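Local coordinates for putative uncharacterized protein (Ustilago maydis, PDB 4GNX), which binds single-stranded DNA as a subunit of replication protein A built from several OB folds, probably serving DNA replication and repair, at residues C[74-79]-C[97-102]; C[290-295]-C[404-409]. All blocks are in the same frame, centred on the assembly; numbering follows the deposited sequence.

Contact 1 (74-79 with 97-102) closes along the chain before contact 2 (290-295 with 404-409) opens, so neither encloses the other. Their centres lie 48 Å apart, on opposite sides of the chain's centre, and their nearest atoms are about 31 Å apart. They share no sheet: contact 1 belongs to the first OB domain, contact 2 to the antiparallel sheet of the C-terminal OB domain, and a further OB domain comes between them in sequence. Contact 2 pairs two strands, whereas contact 1 joins the ends of strands 73-77 and 95-99 and the residues that follow. Contact 1 comes within about 4 Å of the bound nucleic acid, and contact 2 lies against three thymidines, consistent with successive OB modules sharing one DNA strand.

Contact 1: residues C[74-79]-C[97-102]; sequences YLISKA and ITFENS
Apolar contacts gather round Ala79 and Phe99. The methyl CB of Ala79 meets the CG2 branch of Ile97 at 3.6 Å and sits 4.3 Å from Phe99 CD1, at the ring edge and near its plane. Ile76 adds a second approach to the same ring: a chi1 of -56° puts CG1 beside the backbone N and CG2 anti to it, and Ile76 CG2 comes within 4.1 Å of Phe99 CE1, the two side chains crossing at about a right angle. Although the CB of Phe99 points away from segment 74-79, the ring returns toward it. Beyond the pair, Ile76 and Ile97 both rest on Ile18 of strand 17-30, while Ile97 and Phe99 reach Ala54 of strand 51-57.

Polar contacts concentrate on the carbonyl of Lys78. Ser102 OG donates a weak hydrogen bond of 3.1 Å to Lys78 O, and Thr103 OG1 bonds the same oxygen, so two hydroxyls converge on it. Glu100 runs alongside, extended beyond CG, with OE2 3.5 Å from Ala79 CA. Glu100 OE2 is also 3.3 Å from Lys78 O, a pairing of two acceptors and not a bond; the carboxylate is instead engaged through OE1, in a salt bridge with Arg80.

Lys78, with phi 65° and psi 61°, is left-handed and lies between strands 73-77 and 80-83; the touching parts run 89° apart. Strand 73-77 pairs with 17-30, strand 80-83 with 95-99, and 95-99 runs parallel to 51-57. These are the β1-β4 and β3-β5 pairings by which an OB-fold barrel closes, with Ile76, Ala79, Ile97 and Phe99 packed at the closure.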
loop_
_atom_site.group_PDB
_atom_site.type_symbol
_atom_site.label_atom_id
_atom_site.label_comp_id
_atom_site.label_asym_id
_atom_site.label_seq_id
_atom_site.Cartn_x
_atom_site.Cartn_y
_atom_site.Cartn_z
ATOM N N TYR C 74 -5.454 0.330 -36.849
ATOM C CA TYR C 74 -5.835 1.628 -37.391
ATOM C C TYR C 74 -4.678 2.576 -37.686
ATOM O O TYR C 74 -3.609 2.502 -37.071
ATOM C CB TYR C 74 -6.800 2.323 -36.436
ATOM C CG TYR C 74 -8.057 1.547 -36.117
ATOM C CD1 TYR C 74 -8.059 0.553 -35.138
ATOM C CD2 TYR C 74 -9.256 1.826 -36.775
ATOM C CE1 TYR C 74 -9.215 -0.149 -34.833
ATOM C CE2 TYR C 74 -10.417 1.132 -36.470
ATOM C CZ TYR C 74 -10.389 0.144 -35.500
ATOM O OH TYR C 74 -11.531 -0.553 -35.193
ATOM N N LEU C 75 -4.922 3.459 -38.649
ATOM C CA LEU C 75 -4.086 4.611 -38.931
ATOM C C LEU C 75 -4.696 5.755 -38.162
ATOM O O LEU C 75 -5.823 6.176 -38.454
ATOM C CB LEU C 75 -4.138 4.971 -40.416
ATOM C CG LEU C 75 -3.182 4.292 -41.392
ATOM C CD1 LEU C 75 -3.874 4.079 -42.732
ATOM C CD2 LEU C 75 -1.917 5.117 -41.552
ATOM N N ILE C 76 -3.950 6.251 -37.178
ATOM C CA ILE C 76 -4.388 7.375 -36.369
ATOM C C ILE C 76 -3.429 8.540 -36.591
ATOM O O ILE C 76 -2.210 8.353 -36.713
ATOM C CB ILE C 76 -4.459 6.992 -34.886
ATOM C CG1 ILE C 76 -5.372 5.782 -34.696
ATOM C CG2 ILE C 76 -4.945 8.168 -34.045
ATOM C CD1 ILE C 76 -5.049 4.982 -33.451
ATOM N N SER C 77 -3.993 9.742 -36.640
ATOM C CA SER C 77 -3.262 10.907 -37.109
ATOM C C SER C 77 -3.848 12.210 -36.593
ATOM O O SER C 77 -5.065 12.363 -36.503
ATOM C CB SER C 77 -3.286 10.934 -38.641
ATOM O OG SER C 77 -2.221 11.704 -39.151
ATOM N N LYS C 78 -2.960 13.145 -36.270
ATOM C CA LYS C 78 -3.318 14.533 -35.948
ATOM C C LYS C 78 -4.147 14.647 -34.671
ATOM O O LYS C 78 -5.292 15.117 -34.682
ATOM C CB LYS C 78 -3.992 15.225 -37.144
ATOM C CG LYS C 78 -3.351 16.552 -37.493
ATOM C CD LYS C 78 -3.210 16.710 -39.003
ATOM C CE LYS C 78 -2.474 17.997 -39.393
ATOM N NZ LYS C 78 -1.096 18.058 -38.819
ATOM N N ALA C 79 -3.515 14.203 -33.584
ATOM C CA ALA C 79 -4.035 14.209 -32.218
ATOM C C ALA C 79 -2.961 14.753 -31.257
ATOM O O ALA C 79 -1.776 14.752 -31.584
ATOM C CB ALA C 79 -4.419 12.798 -31.825
ATOM N N ILE C 97 -2.269 10.062 -25.635
ATOM C CA ILE C 97 -2.882 10.786 -26.743
ATOM C C ILE C 97 -4.298 11.237 -26.430
ATOM O O ILE C 97 -5.083 10.480 -25.865
ATOM C CB ILE C 97 -2.950 9.905 -27.978
ATOM C CG1 ILE C 97 -1.546 9.632 -28.519
ATOM C CG2 ILE C 97 -3.861 10.528 -29.029
ATOM C CD1 ILE C 97 -1.502 8.461 -29.480
ATOM N N THR C 98 -4.629 12.465 -26.803
ATOM C CA THR C 98 -6.013 12.931 -26.707
ATOM C C THR C 98 -6.539 13.255 -28.100
ATOM O O THR C 98 -5.922 14.004 -28.853
ATOM C CB THR C 98 -6.181 14.173 -25.806
ATOM O OG1 THR C 98 -5.278 14.105 -24.703
ATOM C CG2 THR C 98 -7.587 14.253 -25.261
ATOM N N PHE C 99 -7.682 12.673 -28.437
ATOM C CA PHE C 99 -8.311 12.933 -29.706
ATOM C C PHE C 99 -8.933 14.321 -29.708
ATOM O O PHE C 99 -9.770 14.653 -28.863
ATOM C CB PHE C 99 -9.382 11.892 -30.000
ATOM C CG PHE C 99 -8.871 10.489 -30.052
ATOM C CD1 PHE C 99 -7.613 10.200 -30.584
ATOM C CD2 PHE C 99 -9.674 9.436 -29.613
ATOM C CE1 PHE C 99 -7.149 8.890 -30.649
ATOM C CE2 PHE C 99 -9.217 8.127 -29.673
ATOM C CZ PHE C 99 -7.954 7.853 -30.197
ATOM N N GLU C 100 -8.488 15.122 -30.667
ATOM C CA GLU C 100 -9.095 16.410 -30.967
ATOM C C GLU C 100 -10.027 16.260 -32.183
ATOM O O GLU C 100 -10.101 15.187 -32.791
ATOM C CB GLU C 100 -8.008 17.476 -31.195
ATOM C CG GLU C 100 -6.874 17.032 -32.118
ATOM C CD GLU C 100 -5.725 18.033 -32.214
ATOM O OE1 GLU C 100 -5.931 19.239 -31.921
ATOM O OE2 GLU C 100 -4.607 17.612 -32.598
ATOM N N ASN C 101 -10.741 17.325 -32.530
ATOM C CA ASN C 101 -11.654 17.266 -33.665
ATOM C C ASN C 101 -10.989 17.068 -35.027
ATOM O O ASN C 101 -11.585 16.478 -35.921
ATOM C CB ASN C 101 -12.610 18.455 -33.667
ATOM C CG ASN C 101 -13.792 18.238 -32.745
ATOM O OD1 ASN C 101 -14.498 19.181 -32.398
ATOM N ND2 ASN C 101 -14.012 16.983 -32.338
ATOM N N SER C 102 -9.749 17.526 -35.165
ATOM C CA SER C 102 -8.981 17.312 -36.392
ATOM C C SER C 102 -8.493 15.858 -36.585
ATOM O O SER C 102 -7.854 15.541 -37.594
ATOM C CB SER C 102 -7.774 18.253 -36.415
ATOM O OG SER C 102 -6.633 17.628 -35.843
#

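Contact 2: residues C[290-295]-C[404-409]; sequences DYFNVR and CRAKMD. With nucleotides of chain G.
Phe292 and Cys404 face each other as a hydrogen-bonded pair in the antiparallel sheet of the C-terminal OB fold, where strand 290-310 lies beside strand 398-411. Reciprocal backbone bonds fix the register: Cys404 N reaches Phe292 O at 2.8 Å and is answered by Phe292 N to Cys404 O. Asp290 and Ala406 form a second such pair, with Asp290 N 3.2 Å from Ala406 O. The Phe292 ring, with chi1 60° placing CG between the backbone N and carbonyl carbon, folds across to the neighbouring strand. Cys404 CB lies over one face, 3.8 Å from the centroid and 24° off the normal, a CH-pi contact; SG stands obliquely beside it, and Ala406 CB meets the ring edge at 4.1 Å from Phe292 CE2. Tyr419 backs both Phe292 and Ala406.

On the other face of the sheet Tyr291 and Arg405, a non-hydrogen-bonded pair, lie side by side and point the same way, toward the DNA. Arg405 CB touches Tyr291 CE2 at 3.5 Å, while the guanidinium plane is turned 81° from the ring. Tyr291 CD1 approaches DT9 N3 of chain G obliquely at 3.5 Å, and farther along the DNA, Arg405 NH1 lies 3.4 Å from OP1 of DT11 of chain G.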
loop_
_atom_site.group_PDB
_atom_site.type_symbol
_atom_site.label_atom_id
_atom_site.label_comp_id
_atom_site.label_asym_id
_atom_site.label_seq_id
_atom_site.Cartn_x
_atom_site.Cartn_y
_atom_site.Cartn_z
ATOM N N ASP C 290 -18.899 -6.510 7.995
ATOM C CA ASP C 290 -17.910 -6.185 6.973
ATOM C C ASP C 290 -16.514 -6.587 7.451
ATOM O O ASP C 290 -16.270 -6.745 8.648
ATOM C CB ASP C 290 -17.944 -4.684 6.637
ATOM C CG ASP C 290 -19.182 -4.279 5.844
ATOM O OD1 ASP C 290 -20.023 -3.526 6.387
ATOM O OD2 ASP C 290 -19.309 -4.709 4.674
ATOM N N TYR C 291 -15.597 -6.751 6.509
ATOM C CA TYR C 291 -14.243 -7.146 6.833
ATOM C C TYR C 291 -13.284 -6.238 6.091
ATOM O O TYR C 291 -13.567 -5.815 4.975
ATOM C CB TYR C 291 -14.006 -8.610 6.464
ATOM C CG TYR C 291 -14.899 -9.568 7.220
ATOM C CD1 TYR C 291 -16.161 -9.928 6.717
ATOM C CD2 TYR C 291 -14.493 -10.119 8.449
ATOM C CE1 TYR C 291 -16.984 -10.802 7.412
ATOM C CE2 TYR C 291 -15.312 -11.003 9.147
ATOM C CZ TYR C 291 -16.554 -11.339 8.626
ATOM O OH TYR C 291 -17.375 -12.209 9.317
ATOM N N PHE C 292 -12.150 -5.933 6.715
ATOM C CA PHE C 292 -11.186 -5.032 6.124
ATOM C C PHE C 292 -9.812 -5.202 6.729
ATOM O O PHE C 292 -9.666 -5.786 7.793
ATOM C CB PHE C 292 -11.647 -3.583 6.280
ATOM C CG PHE C 292 -11.816 -3.143 7.711
ATOM C CD1 PHE C 292 -10.740 -2.594 8.424
ATOM C CD2 PHE C 292 -13.053 -3.254 8.348
ATOM C CE1 PHE C 292 -10.903 -2.170 9.742
ATOM C CE2 PHE C 292 -13.219 -2.840 9.665
ATOM C CZ PHE C 292 -12.148 -2.290 10.364
ATOM N N ASN C 293 -8.817 -4.682 6.012
ATOM C CA ASN C 293 -7.437 -4.557 6.473
ATOM C C ASN C 293 -7.053 -3.099 6.596
ATOM O O ASN C 293 -7.402 -2.296 5.749
ATOM C CB ASN C 293 -6.489 -5.248 5.496
ATOM C CG ASN C 293 -6.512 -6.758 5.638
ATOM O OD1 ASN C 293 -6.638 -7.289 6.750
ATOM N ND2 ASN C 293 -6.395 -7.466 4.510
ATOM N N VAL C 294 -6.343 -2.766 7.665
ATOM C CA VAL C 294 -5.837 -1.403 7.881
ATOM C C VAL C 294 -4.397 -1.405 8.415
ATOM O O VAL C 294 -4.081 -2.068 9.394
ATOM C CB VAL C 294 -6.757 -0.586 8.817
ATOM C CG1 VAL C 294 -6.090 0.687 9.280
ATOM C CG2 VAL C 294 -8.016 -0.188 8.099
ATOM N N ARG C 295 -3.520 -0.672 7.745
ATOM C CA ARG C 295 -2.203 -0.380 8.297
ATOM C C ARG C 295 -2.423 0.757 9.284
ATOM O O ARG C 295 -2.880 1.830 8.881
ATOM C CB ARG C 295 -1.261 0.091 7.195
ATOM C CG ARG C 295 0.190 -0.221 7.467
ATOM C CD ARG C 295 1.186 0.529 6.583
ATOM N NE ARG C 295 1.003 0.440 5.128
ATOM C CZ ARG C 295 1.153 -0.663 4.398
ATOM N NH1 ARG C 295 1.440 -1.833 4.957
ATOM N NH2 ARG C 295 0.989 -0.599 3.088
ATOM N N CYS C 404 -9.702 -7.056 10.336
ATOM C CA CYS C 404 -10.834 -6.781 11.204
ATOM C C CYS C 404 -12.177 -7.152 10.634
ATOM O O CYS C 404 -12.375 -7.193 9.417
ATOM C CB CYS C 404 -10.903 -5.298 11.551
ATOM S SG CYS C 404 -9.344 -4.554 12.029
ATOM N N ARG C 405 -13.101 -7.398 11.556
ATOM C CA ARG C 405 -14.520 -7.438 11.267
ATOM C C ARG C 405 -15.167 -6.225 11.940
ATOM O O ARG C 405 -14.647 -5.694 12.931
ATOM C CB ARG C 405 -15.136 -8.751 11.766
ATOM C CG ARG C 405 -14.444 -9.343 12.995
ATOM C CD ARG C 405 -15.021 -10.694 13.396
ATOM N NE ARG C 405 -16.369 -10.560 13.947
ATOM C CZ ARG C 405 -17.241 -11.558 14.088
ATOM N NH1 ARG C 405 -16.931 -12.799 13.716
ATOM N NH2 ARG C 405 -18.443 -11.316 14.601
ATOM N N ALA C 406 -16.288 -5.776 11.387
ATOM C CA ALA C 406 -17.087 -4.704 11.987
ATOM C C ALA C 406 -18.536 -5.144 12.019
ATOM O O ALA C 406 -19.091 -5.517 10.990
ATOM C CB ALA C 406 -16.944 -3.414 11.193
ATOM N N LYS C 407 -19.135 -5.097 13.203
ATOM C CA LYS C 407 -20.490 -5.570 13.418
ATOM C C LYS C 407 -21.258 -4.656 14.342
ATOM O O LYS C 407 -20.671 -3.840 15.046
ATOM C CB LYS C 407 -20.471 -6.964 14.036
ATOM C CG LYS C 407 -20.789 -8.086 13.068
ATOM C CD LYS C 407 -21.956 -8.915 13.572
ATOM C CE LYS C 407 -21.632 -9.684 14.841
ATOM N NZ LYS C 407 -22.684 -10.704 15.126
ATOM N N MET C 408 -22.577 -4.817 14.342
ATOM C CA MET C 408 -23.446 -4.176 15.315
ATOM C C MET C 408 -23.562 -5.024 16.575
ATOM O O MET C 408 -23.811 -6.230 16.495
ATOM C CB MET C 408 -24.847 -3.972 14.727
ATOM C CG MET C 408 -24.946 -2.936 13.615
ATOM S SD MET C 408 -24.166 -1.349 13.985
ATOM C CE MET C 408 -25.023 -0.815 15.467
ATOM N N ASP C 409 -23.369 -4.392 17.730
ATOM C CA ASP C 409 -23.724 -4.983 19.022
ATOM C C ASP C 409 -24.949 -4.282 19.538
ATOM O O ASP C 409 -25.145 -3.098 19.270
ATOM C CB ASP C 409 -22.625 -4.777 20.051
ATOM C CG ASP C 409 -21.370 -5.519 19.719
ATOM O OD1 ASP C 409 -21.378 -6.294 18.737
ATOM O OD2 ASP C 409 -20.372 -5.321 20.444
ATOM P P DT G 9 -21.858 -12.339 0.922
ATOM O OP1 DT G 9 -21.570 -13.139 -0.299
ATOM O OP2 DT G 9 -23.231 -12.324 1.487
ATOM O "O5'" DT G 9 -20.862 -12.789 2.084
ATOM C "C5'" DT G 9 -20.803 -14.159 2.533
ATOM C "C4'" DT G 9 -19.409 -14.487 3.014
ATOM O "O4'" DT G 9 -18.504 -13.432 2.600
ATOM C "C3'" DT G 9 -19.253 -14.606 4.535
ATOM O "O3'" DT G 9 -18.347 -15.669 4.876
ATOM C "C2'" DT G 9 -18.637 -13.272 4.925
ATOM C "C1'" DT G 9 -17.752 -13.004 3.723
ATOM N N1 DT G 9 -17.344 -11.603 3.500
ATOM C C2 DT G 9 -15.995 -11.349 3.422
ATOM O O2 DT G 9 -15.147 -12.220 3.533
ATOM N N3 DT G 9 -15.671 -10.030 3.213
ATOM C C4 DT G 9 -16.543 -8.967 3.080
ATOM O O4 DT G 9 -16.104 -7.834 2.896
ATOM C C5 DT G 9 -17.946 -9.305 3.177
ATOM C C7 DT G 9 -18.966 -8.217 3.046
ATOM C C6 DT G 9 -18.272 -10.589 3.381
ATOM P P DT G 10 -18.502 -16.654 6.145
ATOM O OP1 DT G 10 -18.135 -18.022 5.687
ATOM O OP2 DT G 10 -19.849 -16.418 6.725
ATOM O "O5'" DT G 10 -17.410 -16.213 7.226
ATOM C "C5'" DT G 10 -17.144 -17.012 8.408
ATOM C "C4'" DT G 10 -16.863 -16.128 9.604
ATOM O "O4'" DT G 10 -17.971 -15.217 9.804
ATOM C "C3'" DT G 10 -16.682 -16.848 10.944
ATOM O "O3'" DT G 10 -15.807 -16.076 11.779
ATOM C "C2'" DT G 10 -18.073 -16.782 11.549
ATOM C "C1'" DT G 10 -18.518 -15.400 11.104
ATOM N N1 DT G 10 -19.978 -15.204 11.020
ATOM C C2 DT G 10 -20.636 -14.746 12.139
ATOM O O2 DT G 10 -20.071 -14.510 13.195
ATOM N N3 DT G 10 -21.990 -14.577 11.978
ATOM C C4 DT G 10 -22.731 -14.812 10.835
ATOM O O4 DT G 10 -23.943 -14.614 10.841
ATOM C C5 DT G 10 -21.976 -15.286 9.697
ATOM C C7 DT G 10 -22.694 -15.571 8.415
ATOM C C6 DT G 10 -20.655 -15.455 9.844
ATOM P P DT G 11 -14.988 -16.565 13.079
ATOM O OP1 DT G 11 -14.755 -15.349 13.902
ATOM O OP2 DT G 11 -13.819 -17.314 12.552
ATOM O "O5'" DT G 11 -15.887 -17.598 13.901
ATOM C "C5'" DT G 11 -16.519 -17.259 15.161
ATOM C "C4'" DT G 11 -15.537 -17.336 16.311
ATOM O "O4'" DT G 11 -15.571 -16.092 17.040
ATOM C "C3'" DT G 11 -15.832 -18.398 17.368
ATOM O "O3'" DT G 11 -14.639 -18.789 18.075
ATOM C "C2'" DT G 11 -16.824 -17.694 18.277
ATOM C "C1'" DT G 11 -16.401 -16.225 18.191
ATOM N N1 DT G 11 -17.505 -15.269 18.050
ATOM C C2 DT G 11 -17.209 -13.928 18.142
ATOM O O2 DT G 11 -16.085 -13.506 18.356
ATOM N N3 DT G 11 -18.287 -13.094 17.975
ATOM C C4 DT G 11 -19.596 -13.459 17.725
ATOM O O4 DT G 11 -20.458 -12.593 17.598
ATOM C C5 DT G 11 -19.832 -14.883 17.632
ATOM C C7 DT G 11 -21.219 -15.375 17.362
ATOM C C6 DT G 11 -18.787 -15.705 17.790
#